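Local coordinates for protein putative O-Methyltransferase (Corynebacterium glutamicum, PDB 3DR5) that is probably an S-adenosyl-L-methionine-dependent O-methyltransferase whose substrate is not known, at residues 14-19 / 41-46; 61-66 / 120-125; 74-79 / 104-109; 185-190 / 198-203. All blocks are in the same frame, centred on the assembly; numbering follows the deposited sequence.

Interaction 1: residues 14-19 / 41-46; sequences STTETD and TGQLLT
Thr16 and Gln43 are the only pair that meets here, and their side chains come at each other from opposite directions. The amide nitrogen NE2 of Gln43 gives a hydrogen bond to OG1 of Thr16 at 2.9 Å, with the hydroxyl lying nearly in the amide plane. The bond is bent, with an N-H...O angle of 131°. The Thr16 methyl lies alongside, CG2 being 3.5 Å from the same NE2. Gln43 gets across because its chain runs extended beyond CG (chi2 174°), spanning most of the gap between two backbones whose nearest CA atoms, those of Thr16 and Gln43, stay 9.8 Å apart.

Both polar ends are shared. The Thr16 hydroxyl is hydrogen-bonded to the carbonyl of Val12, one turn back. NE2 of Gln43 also bonds to Glu39, while OE1 takes the backbone N-H of Arg200 of the second subunit. The amide is thus gripped at both ends, which fixes its rotation.

Beyond this one bond the contact is loose: only 65 Å² is buried between the segments, and Glu17 and Thr18 are turned out to solvent. The contact ties the loop between helices 4-13 and 20-31 to helix 39-51, whose next turn packs through Leu45 and Thr46 against helix 67-77, on a side where the second subunit also docks.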
loop_
_atom_site.group_PDB
_atom_site.type_symbol
_atom_site.label_atom_id
_atom_site.label_comp_id
_atom_site.label_asym_id
_atom_site.label_seq_id
_atom_site.Cartn_x
_atom_site.Cartn_y
_atom_site.Cartn_z
ATOM N N SER A 14 1.864 8.999 -17.410
ATOM C CA SER A 14 2.378 10.109 -18.211
ATOM C C SER A 14 2.951 11.233 -17.364
ATOM O O SER A 14 3.438 12.231 -17.905
ATOM C CB SER A 14 1.265 10.684 -19.081
ATOM O OG SER A 14 0.365 11.472 -18.305
ATOM N N THR A 15 2.908 11.072 -16.044
ATOM C CA THR A 15 3.381 12.122 -15.162
ATOM C C THR A 15 4.440 11.701 -14.146
ATOM O O THR A 15 5.002 12.540 -13.438
ATOM C CB THR A 15 2.150 12.781 -14.472
ATOM O OG1 THR A 15 2.317 14.200 -14.425
ATOM C CG2 THR A 15 1.948 12.263 -13.101
ATOM N N THR A 16 4.699 10.399 -14.067
ATOM C CA THR A 16 5.724 9.887 -13.166
ATOM C C THR A 16 7.097 10.112 -13.823
ATOM O O THR A 16 7.350 9.646 -14.943
ATOM C CB THR A 16 5.549 8.379 -12.895
ATOM O OG1 THR A 16 4.346 8.161 -12.152
ATOM C CG2 THR A 16 6.731 7.837 -12.105
ATOM N N GLU A 17 7.980 10.825 -13.129
ATOM C CA GLU A 17 9.311 11.118 -13.647
ATOM C C GLU A 17 10.004 9.821 -14.037
ATOM O O GLU A 17 10.245 8.942 -13.207
ATOM C CB GLU A 17 10.133 11.860 -12.592
ATOM C CG GLU A 17 11.520 12.248 -13.054
ATOM C CD GLU A 17 12.431 12.600 -11.896
ATOM O OE1 GLU A 17 13.668 12.548 -12.074
ATOM O OE2 GLU A 17 11.911 12.935 -10.809
ATOM N N THR A 18 10.336 9.711 -15.313
ATOM C CA THR A 18 10.960 8.504 -15.824
ATOM C C THR A 18 12.320 8.158 -15.227
ATOM O O THR A 18 13.159 9.035 -15.021
ATOM C CB THR A 18 11.084 8.559 -17.379
ATOM O OG1 THR A 18 11.861 9.700 -17.768
ATOM C CG2 THR A 18 9.698 8.650 -18.036
ATOM N N ASP A 19 12.516 6.875 -14.923
ATOM C CA ASP A 19 13.795 6.405 -14.407
ATOM C C ASP A 19 14.378 5.534 -15.531
ATOM O O ASP A 19 13.709 4.630 -16.049
ATOM C CB ASP A 19 13.634 5.563 -13.129
ATOM C CG ASP A 19 14.954 4.966 -12.669
ATOM O OD1 ASP A 19 15.817 4.691 -13.532
ATOM O OD2 ASP A 19 15.131 4.754 -11.454
ATOM N N THR A 41 1.709 -0.276 -9.622
ATOM C CA THR A 41 1.943 -1.412 -8.747
ATOM C C THR A 41 3.389 -1.324 -8.224
ATOM O O THR A 41 3.647 -1.624 -7.058
ATOM C CB THR A 41 1.734 -2.737 -9.506
ATOM O OG1 THR A 41 0.379 -2.800 -9.965
ATOM C CG2 THR A 41 2.021 -3.940 -8.597
ATOM N N GLY A 42 4.324 -0.910 -9.082
ATOM C CA GLY A 42 5.716 -0.769 -8.670
ATOM C C GLY A 42 5.874 0.294 -7.581
ATOM O O GLY A 42 6.624 0.086 -6.622
ATOM N N GLN A 43 5.179 1.426 -7.718
ATOM C CA GLN A 43 5.239 2.504 -6.724
ATOM C C GLN A 43 4.760 1.963 -5.364
ATOM O O GLN A 43 5.364 2.254 -4.322
ATOM C CB GLN A 43 4.379 3.702 -7.192
ATOM C CG GLN A 43 5.009 4.458 -8.364
ATOM C CD GLN A 43 4.111 5.546 -8.931
ATOM O OE1 GLN A 43 3.128 5.946 -8.306
ATOM N NE2 GLN A 43 4.448 6.034 -10.123
ATOM N N LEU A 44 3.683 1.175 -5.371
ATOM C CA LEU A 44 3.191 0.568 -4.134
ATOM C C LEU A 44 4.271 -0.382 -3.571
ATOM O O LEU A 44 4.404 -0.516 -2.349
ATOM C CB LEU A 44 1.893 -0.216 -4.369
ATOM C CG LEU A 44 1.444 -1.038 -3.147
ATOM C CD1 LEU A 44 1.272 -0.116 -1.945
ATOM C CD2 LEU A 44 0.141 -1.771 -3.455
ATOM N N LEU A 45 5.036 -1.051 -4.442
ATOM C CA LEU A 45 6.097 -1.953 -3.965
ATOM C C LEU A 45 7.174 -1.118 -3.246
ATOM O O LEU A 45 7.699 -1.518 -2.211
ATOM C CB LEU A 45 6.713 -2.761 -5.131
ATOM C CG LEU A 45 5.767 -3.811 -5.746
ATOM C CD1 LEU A 45 6.502 -4.585 -6.842
ATOM C CD2 LEU A 45 5.272 -4.776 -4.656
ATOM N N THR A 46 7.494 0.048 -3.796
ATOM C CA THR A 46 8.476 0.938 -3.183
ATOM C C THR A 46 7.964 1.398 -1.810
ATOM O O THR A 46 8.726 1.488 -0.855
ATOM C CB THR A 46 8.709 2.179 -4.064
ATOM O OG1 THR A 46 9.100 1.755 -5.371
ATOM C CG2 THR A 46 9.791 3.061 -3.482
#

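Interaction 2: residues 61-66 / 120-125; sequences IAITPA and DVMSRL
Ile61 and Ile63 stand on strand 59-63 facing Met122 and Leu125, with the two backbones held well apart: the closest CA atoms, of Ile61 and Met122, are 10.0 Å from each other. This is the Rossmann-like methyltransferase sheet. Strand 59-63 lies inside it, with 83-87 on one side and 130-135 on the other, and residues 120-125 belong to the beta-alpha-beta crossover that leads from 111-114 over these strands to 130-135. Residues 122-124 form a short 3-10 segment, where Arg124 N bonds to Val121 O at 2.8 Å.

Across the gap the contact is made by apolar side chains. Alternation along the strand sends Ile61 and Ile63 to the same side. Ile61 meets Leu125 tip to tip, CD1 of Ile61 lying 3.9 Å from CD1 of Leu125, an ordinary methyl contact. Ile63 likewise points its CD1 at the end of Met122, a selenomethionine, but CE of Met122 is modelled too near that CD1 to be trusted, and the exact fit of the two ends is doubtful. Leu145 of helix 142-152 touches both Ile63 and Met122, and Tyr130 lies against both Ile61 and Leu125.

Past Ile63 the strand gives way to the loop that, in relatives, lies at the cofactor site. Here Thr64 forms an ST turn: its OG1 accepts from the backbone N of Ala66 at 3.2 Å.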
loop_
_atom_site.group_PDB
_atom_site.type_symbol
_atom_site.label_atom_id
_atom_site.label_comp_id
_atom_site.label_asym_id
_atom_site.label_seq_id
_atom_site.Cartn_x
_atom_site.Cartn_y
_atom_site.Cartn_z
ATOM N N ILE A 61 12.141 -10.461 -0.677
ATOM C CA ILE A 61 12.244 -11.562 -1.625
ATOM C C ILE A 61 11.337 -11.246 -2.822
ATOM O O ILE A 61 10.175 -10.856 -2.649
ATOM C CB ILE A 61 11.772 -12.908 -1.042
ATOM C CG1 ILE A 61 12.642 -13.312 0.145
ATOM C CG2 ILE A 61 11.873 -14.005 -2.124
ATOM C CD1 ILE A 61 12.172 -14.575 0.846
ATOM N N ALA A 62 11.883 -11.387 -4.028
ATOM C CA ALA A 62 11.110 -11.183 -5.255
ATOM C C ALA A 62 11.107 -12.524 -6.014
ATOM O O ALA A 62 12.142 -12.987 -6.494
ATOM C CB ALA A 62 11.732 -10.080 -6.135
ATOM N N ILE A 63 9.943 -13.153 -6.098
ATOM C CA ILE A 63 9.785 -14.423 -6.790
ATOM C C ILE A 63 9.049 -14.123 -8.086
ATOM O O ILE A 63 7.821 -14.037 -8.121
ATOM C CB ILE A 63 8.979 -15.404 -5.932
ATOM C CG1 ILE A 63 9.784 -15.756 -4.677
ATOM C CG2 ILE A 63 8.652 -16.646 -6.729
ATOM C CD1 ILE A 63 8.932 -15.911 -3.436
ATOM N N THR A 64 9.809 -14.006 -9.169
ATOM C CA THR A 64 9.231 -13.651 -10.459
ATOM C C THR A 64 10.251 -13.764 -11.590
ATOM O O THR A 64 11.449 -13.612 -11.360
ATOM C CB THR A 64 8.739 -12.187 -10.404
ATOM O OG1 THR A 64 8.394 -11.728 -11.714
ATOM C CG2 THR A 64 9.857 -11.268 -9.844
ATOM N N PRO A 65 9.785 -14.020 -12.821
ATOM C CA PRO A 65 10.653 -14.139 -14.001
ATOM C C PRO A 65 11.295 -12.793 -14.332
ATOM O O PRO A 65 12.342 -12.736 -14.958
ATOM C CB PRO A 65 9.700 -14.573 -15.112
ATOM C CG PRO A 65 8.625 -15.298 -14.396
ATOM C CD PRO A 65 8.432 -14.541 -13.097
ATOM N N ALA A 66 10.641 -11.710 -13.931
ATOM C CA ALA A 66 11.157 -10.362 -14.184
ATOM C C ALA A 66 11.565 -9.705 -12.869
ATOM O O ALA A 66 11.015 -8.682 -12.479
ATOM C CB ALA A 66 10.098 -9.511 -14.872
ATOM N N ASP A 120 10.907 -24.863 -4.102
ATOM C CA ASP A 120 11.941 -25.809 -3.728
ATOM C C ASP A 120 12.941 -25.168 -2.768
ATOM O O ASP A 120 13.333 -25.776 -1.783
ATOM C CB ASP A 120 12.694 -26.300 -4.969
ATOM C CG ASP A 120 11.959 -27.399 -5.715
ATOM O OD1 ASP A 120 12.016 -27.426 -6.964
ATOM O OD2 ASP A 120 11.337 -28.248 -5.051
ATOM N N VAL A 121 13.326 -23.924 -3.048
ATOM C CA VAL A 121 14.332 -23.229 -2.253
ATOM C C VAL A 121 13.872 -22.440 -1.029
ATOM O O VAL A 121 14.684 -22.111 -0.159
ATOM C CB VAL A 121 15.156 -22.307 -3.166
ATOM C CG1 VAL A 121 14.345 -21.070 -3.522
ATOM C CG2 VAL A 121 16.470 -21.937 -2.509
HETATM N N MSE A 122 12.585 -22.129 -0.963
HETATM C CA MSE A 122 12.066 -21.391 0.172
HETATM C C MSE A 122 12.195 -22.259 1.416
HETATM O O MSE A 122 12.188 -21.767 2.546
HETATM C CB MSE A 122 10.613 -20.984 -0.087
HETATM C CG MSE A 122 10.521 -19.628 -0.777
HETATM SE SE MSE A 122 8.823 -19.368 -1.634
HETATM C CE MSE A 122 9.444 -18.871 -3.376
ATOM N N SER A 123 12.332 -23.562 1.189
ATOM C CA SER A 123 12.506 -24.531 2.268
ATOM C C SER A 123 13.898 -24.325 2.883
ATOM O O SER A 123 14.177 -24.774 3.993
ATOM C CB SER A 123 12.429 -25.946 1.704
ATOM O OG SER A 123 12.316 -26.908 2.735
ATOM N N ARG A 124 14.765 -23.635 2.153
ATOM C CA ARG A 124 16.148 -23.399 2.561
ATOM C C ARG A 124 16.470 -22.016 3.111
ATOM O O ARG A 124 17.645 -21.685 3.314
ATOM C CB ARG A 124 17.064 -23.681 1.373
ATOM C CG ARG A 124 17.478 -25.135 1.173
ATOM C CD ARG A 124 16.323 -26.051 0.817
ATOM N NE ARG A 124 16.821 -27.291 0.232
ATOM C CZ ARG A 124 16.215 -28.470 0.328
ATOM N NH1 ARG A 124 15.076 -28.582 0.995
ATOM N NH2 ARG A 124 16.758 -29.542 -0.231
ATOM N N LEU A 125 15.437 -21.217 3.348
ATOM C CA LEU A 125 15.640 -19.875 3.857
ATOM C C LEU A 125 15.240 -19.805 5.325
ATOM O O LEU A 125 14.482 -20.633 5.810
ATOM C CB LEU A 125 14.838 -18.870 3.008
ATOM C CG LEU A 125 15.139 -18.864 1.497
ATOM C CD1 LEU A 125 14.090 -18.017 0.782
ATOM C CD2 LEU A 125 16.544 -18.331 1.222
#

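Interaction 3: residues 74-79 / 104-109; sequences ILNGLA and AGYSPS
On the last turn of helix 67-77, Leu75 meets the ring of Tyr106 from the loop 104-109, and Asn76 comes up to its hydroxyl. Taken in order, Ile74 comes first: its side chain leads off the other way, toward Ala49, Ala60 and Leu132, while its carbonyl O accepts from the N of Leu78 at 3.0 Å as the helix closes.

Leu75 carries the contact. Its CG lies anti to the carbonyl carbon (chi1 -73°), which brings the isobutyl group along the tyrosine as the two side chains slide past each other in opposite directions. The methyl CD1 of Leu75 sits 4.0 Å from the centroid of the Tyr106 ring and only 3° off its normal, a CH-pi contact centred on the face. On the same face, but out toward the phenol end, CB of Leu75 is 3.5 Å from CZ of Tyr106 and 3.4 Å from its OH. One leucine therefore covers the ring from its middle to its hydroxyl.

Asn76 starts out pointing away, yet its amide bends back and crosses the tyrosine at about a right angle, with amide and ring planes 48° apart. Its ND2 comes within 3.4 Å of Tyr106 OH. Beyond Gly77, Leu78 turns in against Ala49, Ala60 and Gln131, and the carbonyl of Ala79 takes a hydrogen bond from Thr82.

Plain packing of this kind joins the end of helix 67-77 to the loop between helix 91-103 and strand 111-114. A histidine of the C-terminal tag, His218 of the second subunit, lies on the tyrosine. Leu72 touches Tyr106 as well, and helix 39-51 packs against Asn76 through Thr46.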
loop_
_atom_site.group_PDB
_atom_site.type_symbol
_atom_site.label_atom_id
_atom_site.label_comp_id
_atom_site.label_asym_id
_atom_site.label_seq_id
_atom_site.Cartn_x
_atom_site.Cartn_y
_atom_site.Cartn_z
ATOM N N ILE A 74 11.589 -2.181 -5.426
ATOM C CA ILE A 74 11.806 -2.576 -4.046
ATOM C C ILE A 74 13.090 -1.957 -3.493
ATOM O O ILE A 74 13.094 -1.422 -2.386
ATOM C CB ILE A 74 11.846 -4.132 -3.930
ATOM C CG1 ILE A 74 10.443 -4.696 -4.173
ATOM C CG2 ILE A 74 12.375 -4.557 -2.565
ATOM C CD1 ILE A 74 10.345 -6.211 -4.028
ATOM N N LEU A 75 14.175 -2.021 -4.266
ATOM C CA LEU A 75 15.458 -1.461 -3.841
ATOM C C LEU A 75 15.384 0.042 -3.580
ATOM O O LEU A 75 16.116 0.569 -2.747
ATOM C CB LEU A 75 16.550 -1.787 -4.876
ATOM C CG LEU A 75 16.986 -3.260 -4.845
ATOM C CD1 LEU A 75 17.831 -3.596 -6.079
ATOM C CD2 LEU A 75 17.767 -3.525 -3.555
ATOM N N ASN A 76 14.490 0.727 -4.286
ATOM C CA ASN A 76 14.311 2.166 -4.089
ATOM C C ASN A 76 13.924 2.486 -2.644
ATOM O O ASN A 76 14.401 3.470 -2.077
ATOM C CB ASN A 76 13.219 2.695 -5.018
ATOM C CG ASN A 76 13.748 3.093 -6.382
ATOM O OD1 ASN A 76 12.999 3.150 -7.368
ATOM N ND2 ASN A 76 15.038 3.386 -6.446
ATOM N N GLY A 77 13.064 1.660 -2.045
ATOM C CA GLY A 77 12.617 1.923 -0.680
ATOM C C GLY A 77 13.313 1.214 0.465
ATOM O O GLY A 77 13.425 1.746 1.566
ATOM N N LEU A 78 13.782 0.009 0.194
ATOM C CA LEU A 78 14.469 -0.815 1.181
ATOM C C LEU A 78 15.645 -0.121 1.891
ATOM O O LEU A 78 16.417 0.602 1.263
ATOM C CB LEU A 78 14.966 -2.086 0.491
ATOM C CG LEU A 78 14.706 -3.489 1.046
ATOM C CD1 LEU A 78 13.254 -3.634 1.485
ATOM C CD2 LEU A 78 15.056 -4.517 -0.034
ATOM N N ALA A 79 15.775 -0.335 3.200
ATOM C CA ALA A 79 16.889 0.242 3.955
ATOM C C ALA A 79 18.194 -0.395 3.413
ATOM O O ALA A 79 18.235 -1.587 3.047
ATOM C CB ALA A 79 16.726 -0.054 5.438
ATOM N N ALA A 104 21.755 -0.089 -13.192
ATOM C CA ALA A 104 21.287 0.881 -12.209
ATOM C C ALA A 104 22.574 0.937 -11.330
ATOM O O ALA A 104 23.438 0.045 -11.405
ATOM C CB ALA A 104 20.132 0.315 -11.411
ATOM N N GLY A 105 22.711 1.923 -10.461
ATOM C CA GLY A 105 23.947 2.012 -9.694
ATOM C C GLY A 105 24.128 1.109 -8.508
ATOM O O GLY A 105 24.907 1.418 -7.605
ATOM N N TYR A 106 23.489 -0.050 -8.563
ATOM C CA TYR A 106 23.522 -0.975 -7.445
ATOM C C TYR A 106 24.670 -1.935 -7.231
ATOM O O TYR A 106 25.086 -2.625 -8.144
ATOM C CB TYR A 106 22.212 -1.755 -7.401
ATOM C CG TYR A 106 20.981 -0.947 -6.999
ATOM C CD1 TYR A 106 20.789 -0.534 -5.678
ATOM C CD2 TYR A 106 20.011 -0.592 -7.944
ATOM C CE1 TYR A 106 19.670 0.216 -5.309
ATOM C CE2 TYR A 106 18.895 0.162 -7.585
ATOM C CZ TYR A 106 18.731 0.559 -6.268
ATOM O OH TYR A 106 17.626 1.298 -5.917
ATOM N N SER A 107 25.151 -1.975 -5.991
ATOM C CA SER A 107 26.237 -2.862 -5.611
ATOM C C SER A 107 25.750 -4.311 -5.600
ATOM O O SER A 107 24.590 -4.585 -5.290
ATOM C CB SER A 107 26.767 -2.474 -4.225
ATOM O OG SER A 107 27.641 -3.464 -3.715
ATOM N N PRO A 108 26.635 -5.259 -5.941
ATOM C CA PRO A 108 26.290 -6.688 -5.972
ATOM C C PRO A 108 25.943 -7.232 -4.588
ATOM O O PRO A 108 25.277 -8.255 -4.456
ATOM C CB PRO A 108 27.557 -7.349 -6.531
ATOM C CG PRO A 108 28.239 -6.249 -7.280
ATOM C CD PRO A 108 28.004 -5.032 -6.437
ATOM N N SER A 109 26.422 -6.543 -3.560
ATOM C CA SER A 109 26.193 -6.930 -2.171
ATOM C C SER A 109 24.757 -6.719 -1.693
ATOM O O SER A 109 24.349 -7.264 -0.667
ATOM C CB SER A 109 27.144 -6.150 -1.269
ATOM O OG SER A 109 27.270 -4.815 -1.730
#

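Interaction 4: residues 185-190 / 198-203; sequences DADEYI and VARLPL
Asp187 on helix 178-190 and Arg200 on strand 196-201 form a salt bridge, with OD1 of Asp187 3.1 Å from NH1 of Arg200. As a hydrogen bond it is weak: the N-H...O angle is 133°, the carboxylate and guanidinium planes are turned 35° apart, and OD1 approaches the guanidinium obliquely. The position of NH1 is also less sure than the rest. The aspartate gets there with CG anti to its own N (chi1 -174°), while the arginine folds at chi3, so that the two side chains cross at about a right angle. OD1 also rests 3.2 Å from CD of Arg200.

The other carboxylate oxygen has partners of its own. OD2 of Asp187 makes a salt bridge to Arg191, just past the helix, and a hydrogen bond with the hydroxyl of Tyr11 of the second subunit. On the arginine, NH2 has a weak hydrogen bond to Thr16 of the second subunit.

One turn along the helix the chemistry changes to apolar. CG2 of Ile190 lies 3.9 Å from CG2 of Val198, and it also meets CG1 of Val198, at 4.1 Å. Val210 on strand 207-212 and Val146 on helix 142-152 cover Ile190 further.

The contact packs the helix onto the outermost strand of the sheet within this chain. With Asp187 buried between two arginines, its carboxylate is expected to stay ionised, and because Tyr11 and Thr16 come from the partner chain, this cluster of charges is part of the dimer interface.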
loop_
_atom_site.group_PDB
_atom_site.type_symbol
_atom_site.label_atom_id
_atom_site.label_comp_id
_atom_site.label_asym_id
_atom_site.label_seq_id
_atom_site.Cartn_x
_atom_site.Cartn_y
_atom_site.Cartn_z
ATOM N N ASP A 185 -9.629 -20.819 -4.491
ATOM C CA ASP A 185 -9.251 -21.515 -3.258
ATOM C C ASP A 185 -8.157 -20.755 -2.511
ATOM O O ASP A 185 -8.138 -20.716 -1.275
ATOM C CB ASP A 185 -8.773 -22.940 -3.550
ATOM C CG ASP A 185 -8.362 -23.680 -2.293
ATOM O OD1 ASP A 185 -7.192 -23.556 -1.878
ATOM O OD2 ASP A 185 -9.219 -24.374 -1.707
ATOM N N ALA A 186 -7.245 -20.150 -3.264
ATOM C CA ALA A 186 -6.165 -19.369 -2.669
ATOM C C ALA A 186 -6.795 -18.183 -1.916
ATOM O O ALA A 186 -6.503 -17.954 -0.745
ATOM C CB ALA A 186 -5.225 -18.861 -3.761
ATOM N N ASP A 187 -7.660 -17.435 -2.594
ATOM C CA ASP A 187 -8.323 -16.278 -1.991
ATOM C C ASP A 187 -9.061 -16.716 -0.719
ATOM O O ASP A 187 -8.858 -16.148 0.360
ATOM C CB ASP A 187 -9.300 -15.664 -3.007
ATOM C CG ASP A 187 -9.929 -14.369 -2.513
ATOM O OD1 ASP A 187 -9.216 -13.340 -2.420
ATOM O OD2 ASP A 187 -11.144 -14.388 -2.210
ATOM N N GLU A 188 -9.917 -17.726 -0.849
ATOM C CA GLU A 188 -10.670 -18.244 0.290
ATOM C C GLU A 188 -9.718 -18.713 1.397
ATOM O O GLU A 188 -9.969 -18.489 2.579
ATOM C CB GLU A 188 -11.563 -19.404 -0.168
ATOM C CG GLU A 188 -12.264 -20.138 0.956
ATOM C CD GLU A 188 -13.202 -21.207 0.438
ATOM O OE1 GLU A 188 -14.018 -20.888 -0.454
ATOM O OE2 GLU A 188 -13.137 -22.357 0.926
ATOM N N TYR A 189 -8.626 -19.368 1.010
ATOM C CA TYR A 189 -7.638 -19.848 1.979
ATOM C C TYR A 189 -6.918 -18.675 2.643
ATOM O O TYR A 189 -6.728 -18.655 3.862
ATOM C CB TYR A 189 -6.594 -20.727 1.301
ATOM C CG TYR A 189 -5.526 -21.199 2.256
ATOM C CD1 TYR A 189 -5.823 -22.124 3.256
ATOM C CD2 TYR A 189 -4.227 -20.698 2.186
ATOM C CE1 TYR A 189 -4.855 -22.545 4.157
ATOM C CE2 TYR A 189 -3.247 -21.109 3.086
ATOM C CZ TYR A 189 -3.570 -22.032 4.068
ATOM O OH TYR A 189 -2.611 -22.457 4.954
ATOM N N ILE A 190 -6.513 -17.696 1.838
ATOM C CA ILE A 190 -5.820 -16.527 2.360
ATOM C C ILE A 190 -6.706 -15.780 3.368
ATOM O O ILE A 190 -6.230 -15.331 4.411
ATOM C CB ILE A 190 -5.395 -15.578 1.202
ATOM C CG1 ILE A 190 -4.152 -16.145 0.503
ATOM C CG2 ILE A 190 -5.138 -14.161 1.734
ATOM C CD1 ILE A 190 -3.792 -15.440 -0.795
ATOM N N VAL A 198 -5.480 -8.750 5.337
ATOM C CA VAL A 198 -5.640 -8.997 3.908
ATOM C C VAL A 198 -6.165 -7.751 3.214
ATOM O O VAL A 198 -7.197 -7.207 3.599
ATOM C CB VAL A 198 -6.618 -10.171 3.646
ATOM C CG1 VAL A 198 -6.802 -10.382 2.148
ATOM C CG2 VAL A 198 -6.089 -11.446 4.315
ATOM N N ALA A 199 -5.430 -7.281 2.210
ATOM C CA ALA A 199 -5.855 -6.126 1.434
ATOM C C ALA A 199 -5.852 -6.600 -0.018
ATOM O O ALA A 199 -4.865 -7.168 -0.486
ATOM C CB ALA A 199 -4.885 -4.945 1.615
ATOM N N ARG A 200 -6.960 -6.397 -0.723
ATOM C CA ARG A 200 -7.063 -6.801 -2.112
ATOM C C ARG A 200 -7.371 -5.525 -2.886
ATOM O O ARG A 200 -8.410 -4.891 -2.707
ATOM C CB ARG A 200 -8.134 -7.900 -2.238
ATOM C CG ARG A 200 -7.611 -9.236 -1.665
ATOM C CD ARG A 200 -8.700 -10.295 -1.617
ATOM N NE ARG A 200 -9.782 -9.900 -0.722
ATOM C CZ ARG A 200 -11.023 -10.355 -0.815
ATOM N NH1 ARG A 200 -11.335 -11.226 -1.769
ATOM N NH2 ARG A 200 -11.951 -9.910 0.020
ATOM N N LEU A 201 -6.445 -5.173 -3.769
ATOM C CA LEU A 201 -6.492 -3.925 -4.493
ATOM C C LEU A 201 -6.640 -3.979 -6.011
ATOM O O LEU A 201 -6.262 -4.954 -6.635
ATOM C CB LEU A 201 -5.231 -3.146 -4.095
ATOM C CG LEU A 201 -4.905 -3.215 -2.579
ATOM C CD1 LEU A 201 -3.490 -2.668 -2.300
ATOM C CD2 LEU A 201 -5.956 -2.440 -1.780
ATOM N N PRO A 202 -7.180 -2.901 -6.610
ATOM C CA PRO A 202 -7.395 -2.795 -8.058
ATOM C C PRO A 202 -6.139 -2.490 -8.882
ATOM O O PRO A 202 -6.133 -1.557 -9.675
ATOM C CB PRO A 202 -8.433 -1.683 -8.166
ATOM C CG PRO A 202 -8.013 -0.745 -7.076
ATOM C CD PRO A 202 -7.688 -1.701 -5.910
ATOM N N LEU A 203 -5.083 -3.271 -8.689
ATOM C CA LEU A 203 -3.836 -3.080 -9.430
ATOM C C LEU A 203 -3.551 -4.341 -10.247
ATOM O O LEU A 203 -3.749 -5.454 -9.765
ATOM C CB LEU A 203 -2.683 -2.795 -8.456
ATOM C CG LEU A 203 -2.664 -1.412 -7.808
ATOM C CD1 LEU A 203 -1.817 -1.474 -6.537
ATOM C CD2 LEU A 203 -2.120 -0.382 -8.803
#

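How the interactions relate
Interactions 1 and 4 lie about 23 Å apart, centre to centre, within one chain, where Leu44 and Leu203 pack together, yet their polar groups meet directly across the dimer: 14-19 and 41-46 of one subunit reach 198-203 of the other. Interaction 3 joins the same side, its centre about 16 Å from that of interaction 1, with Thr46 resting on Asn76 and Gly77. Interaction 2 is the interior one and touches no other chain. It lies about 18 Å from interaction 3 between centres, and its strand is followed, after a short loop, by helix 67-77. That loop is where relatives bind S-adenosylmethionine, so interaction 2 is probably close to the cofactor site.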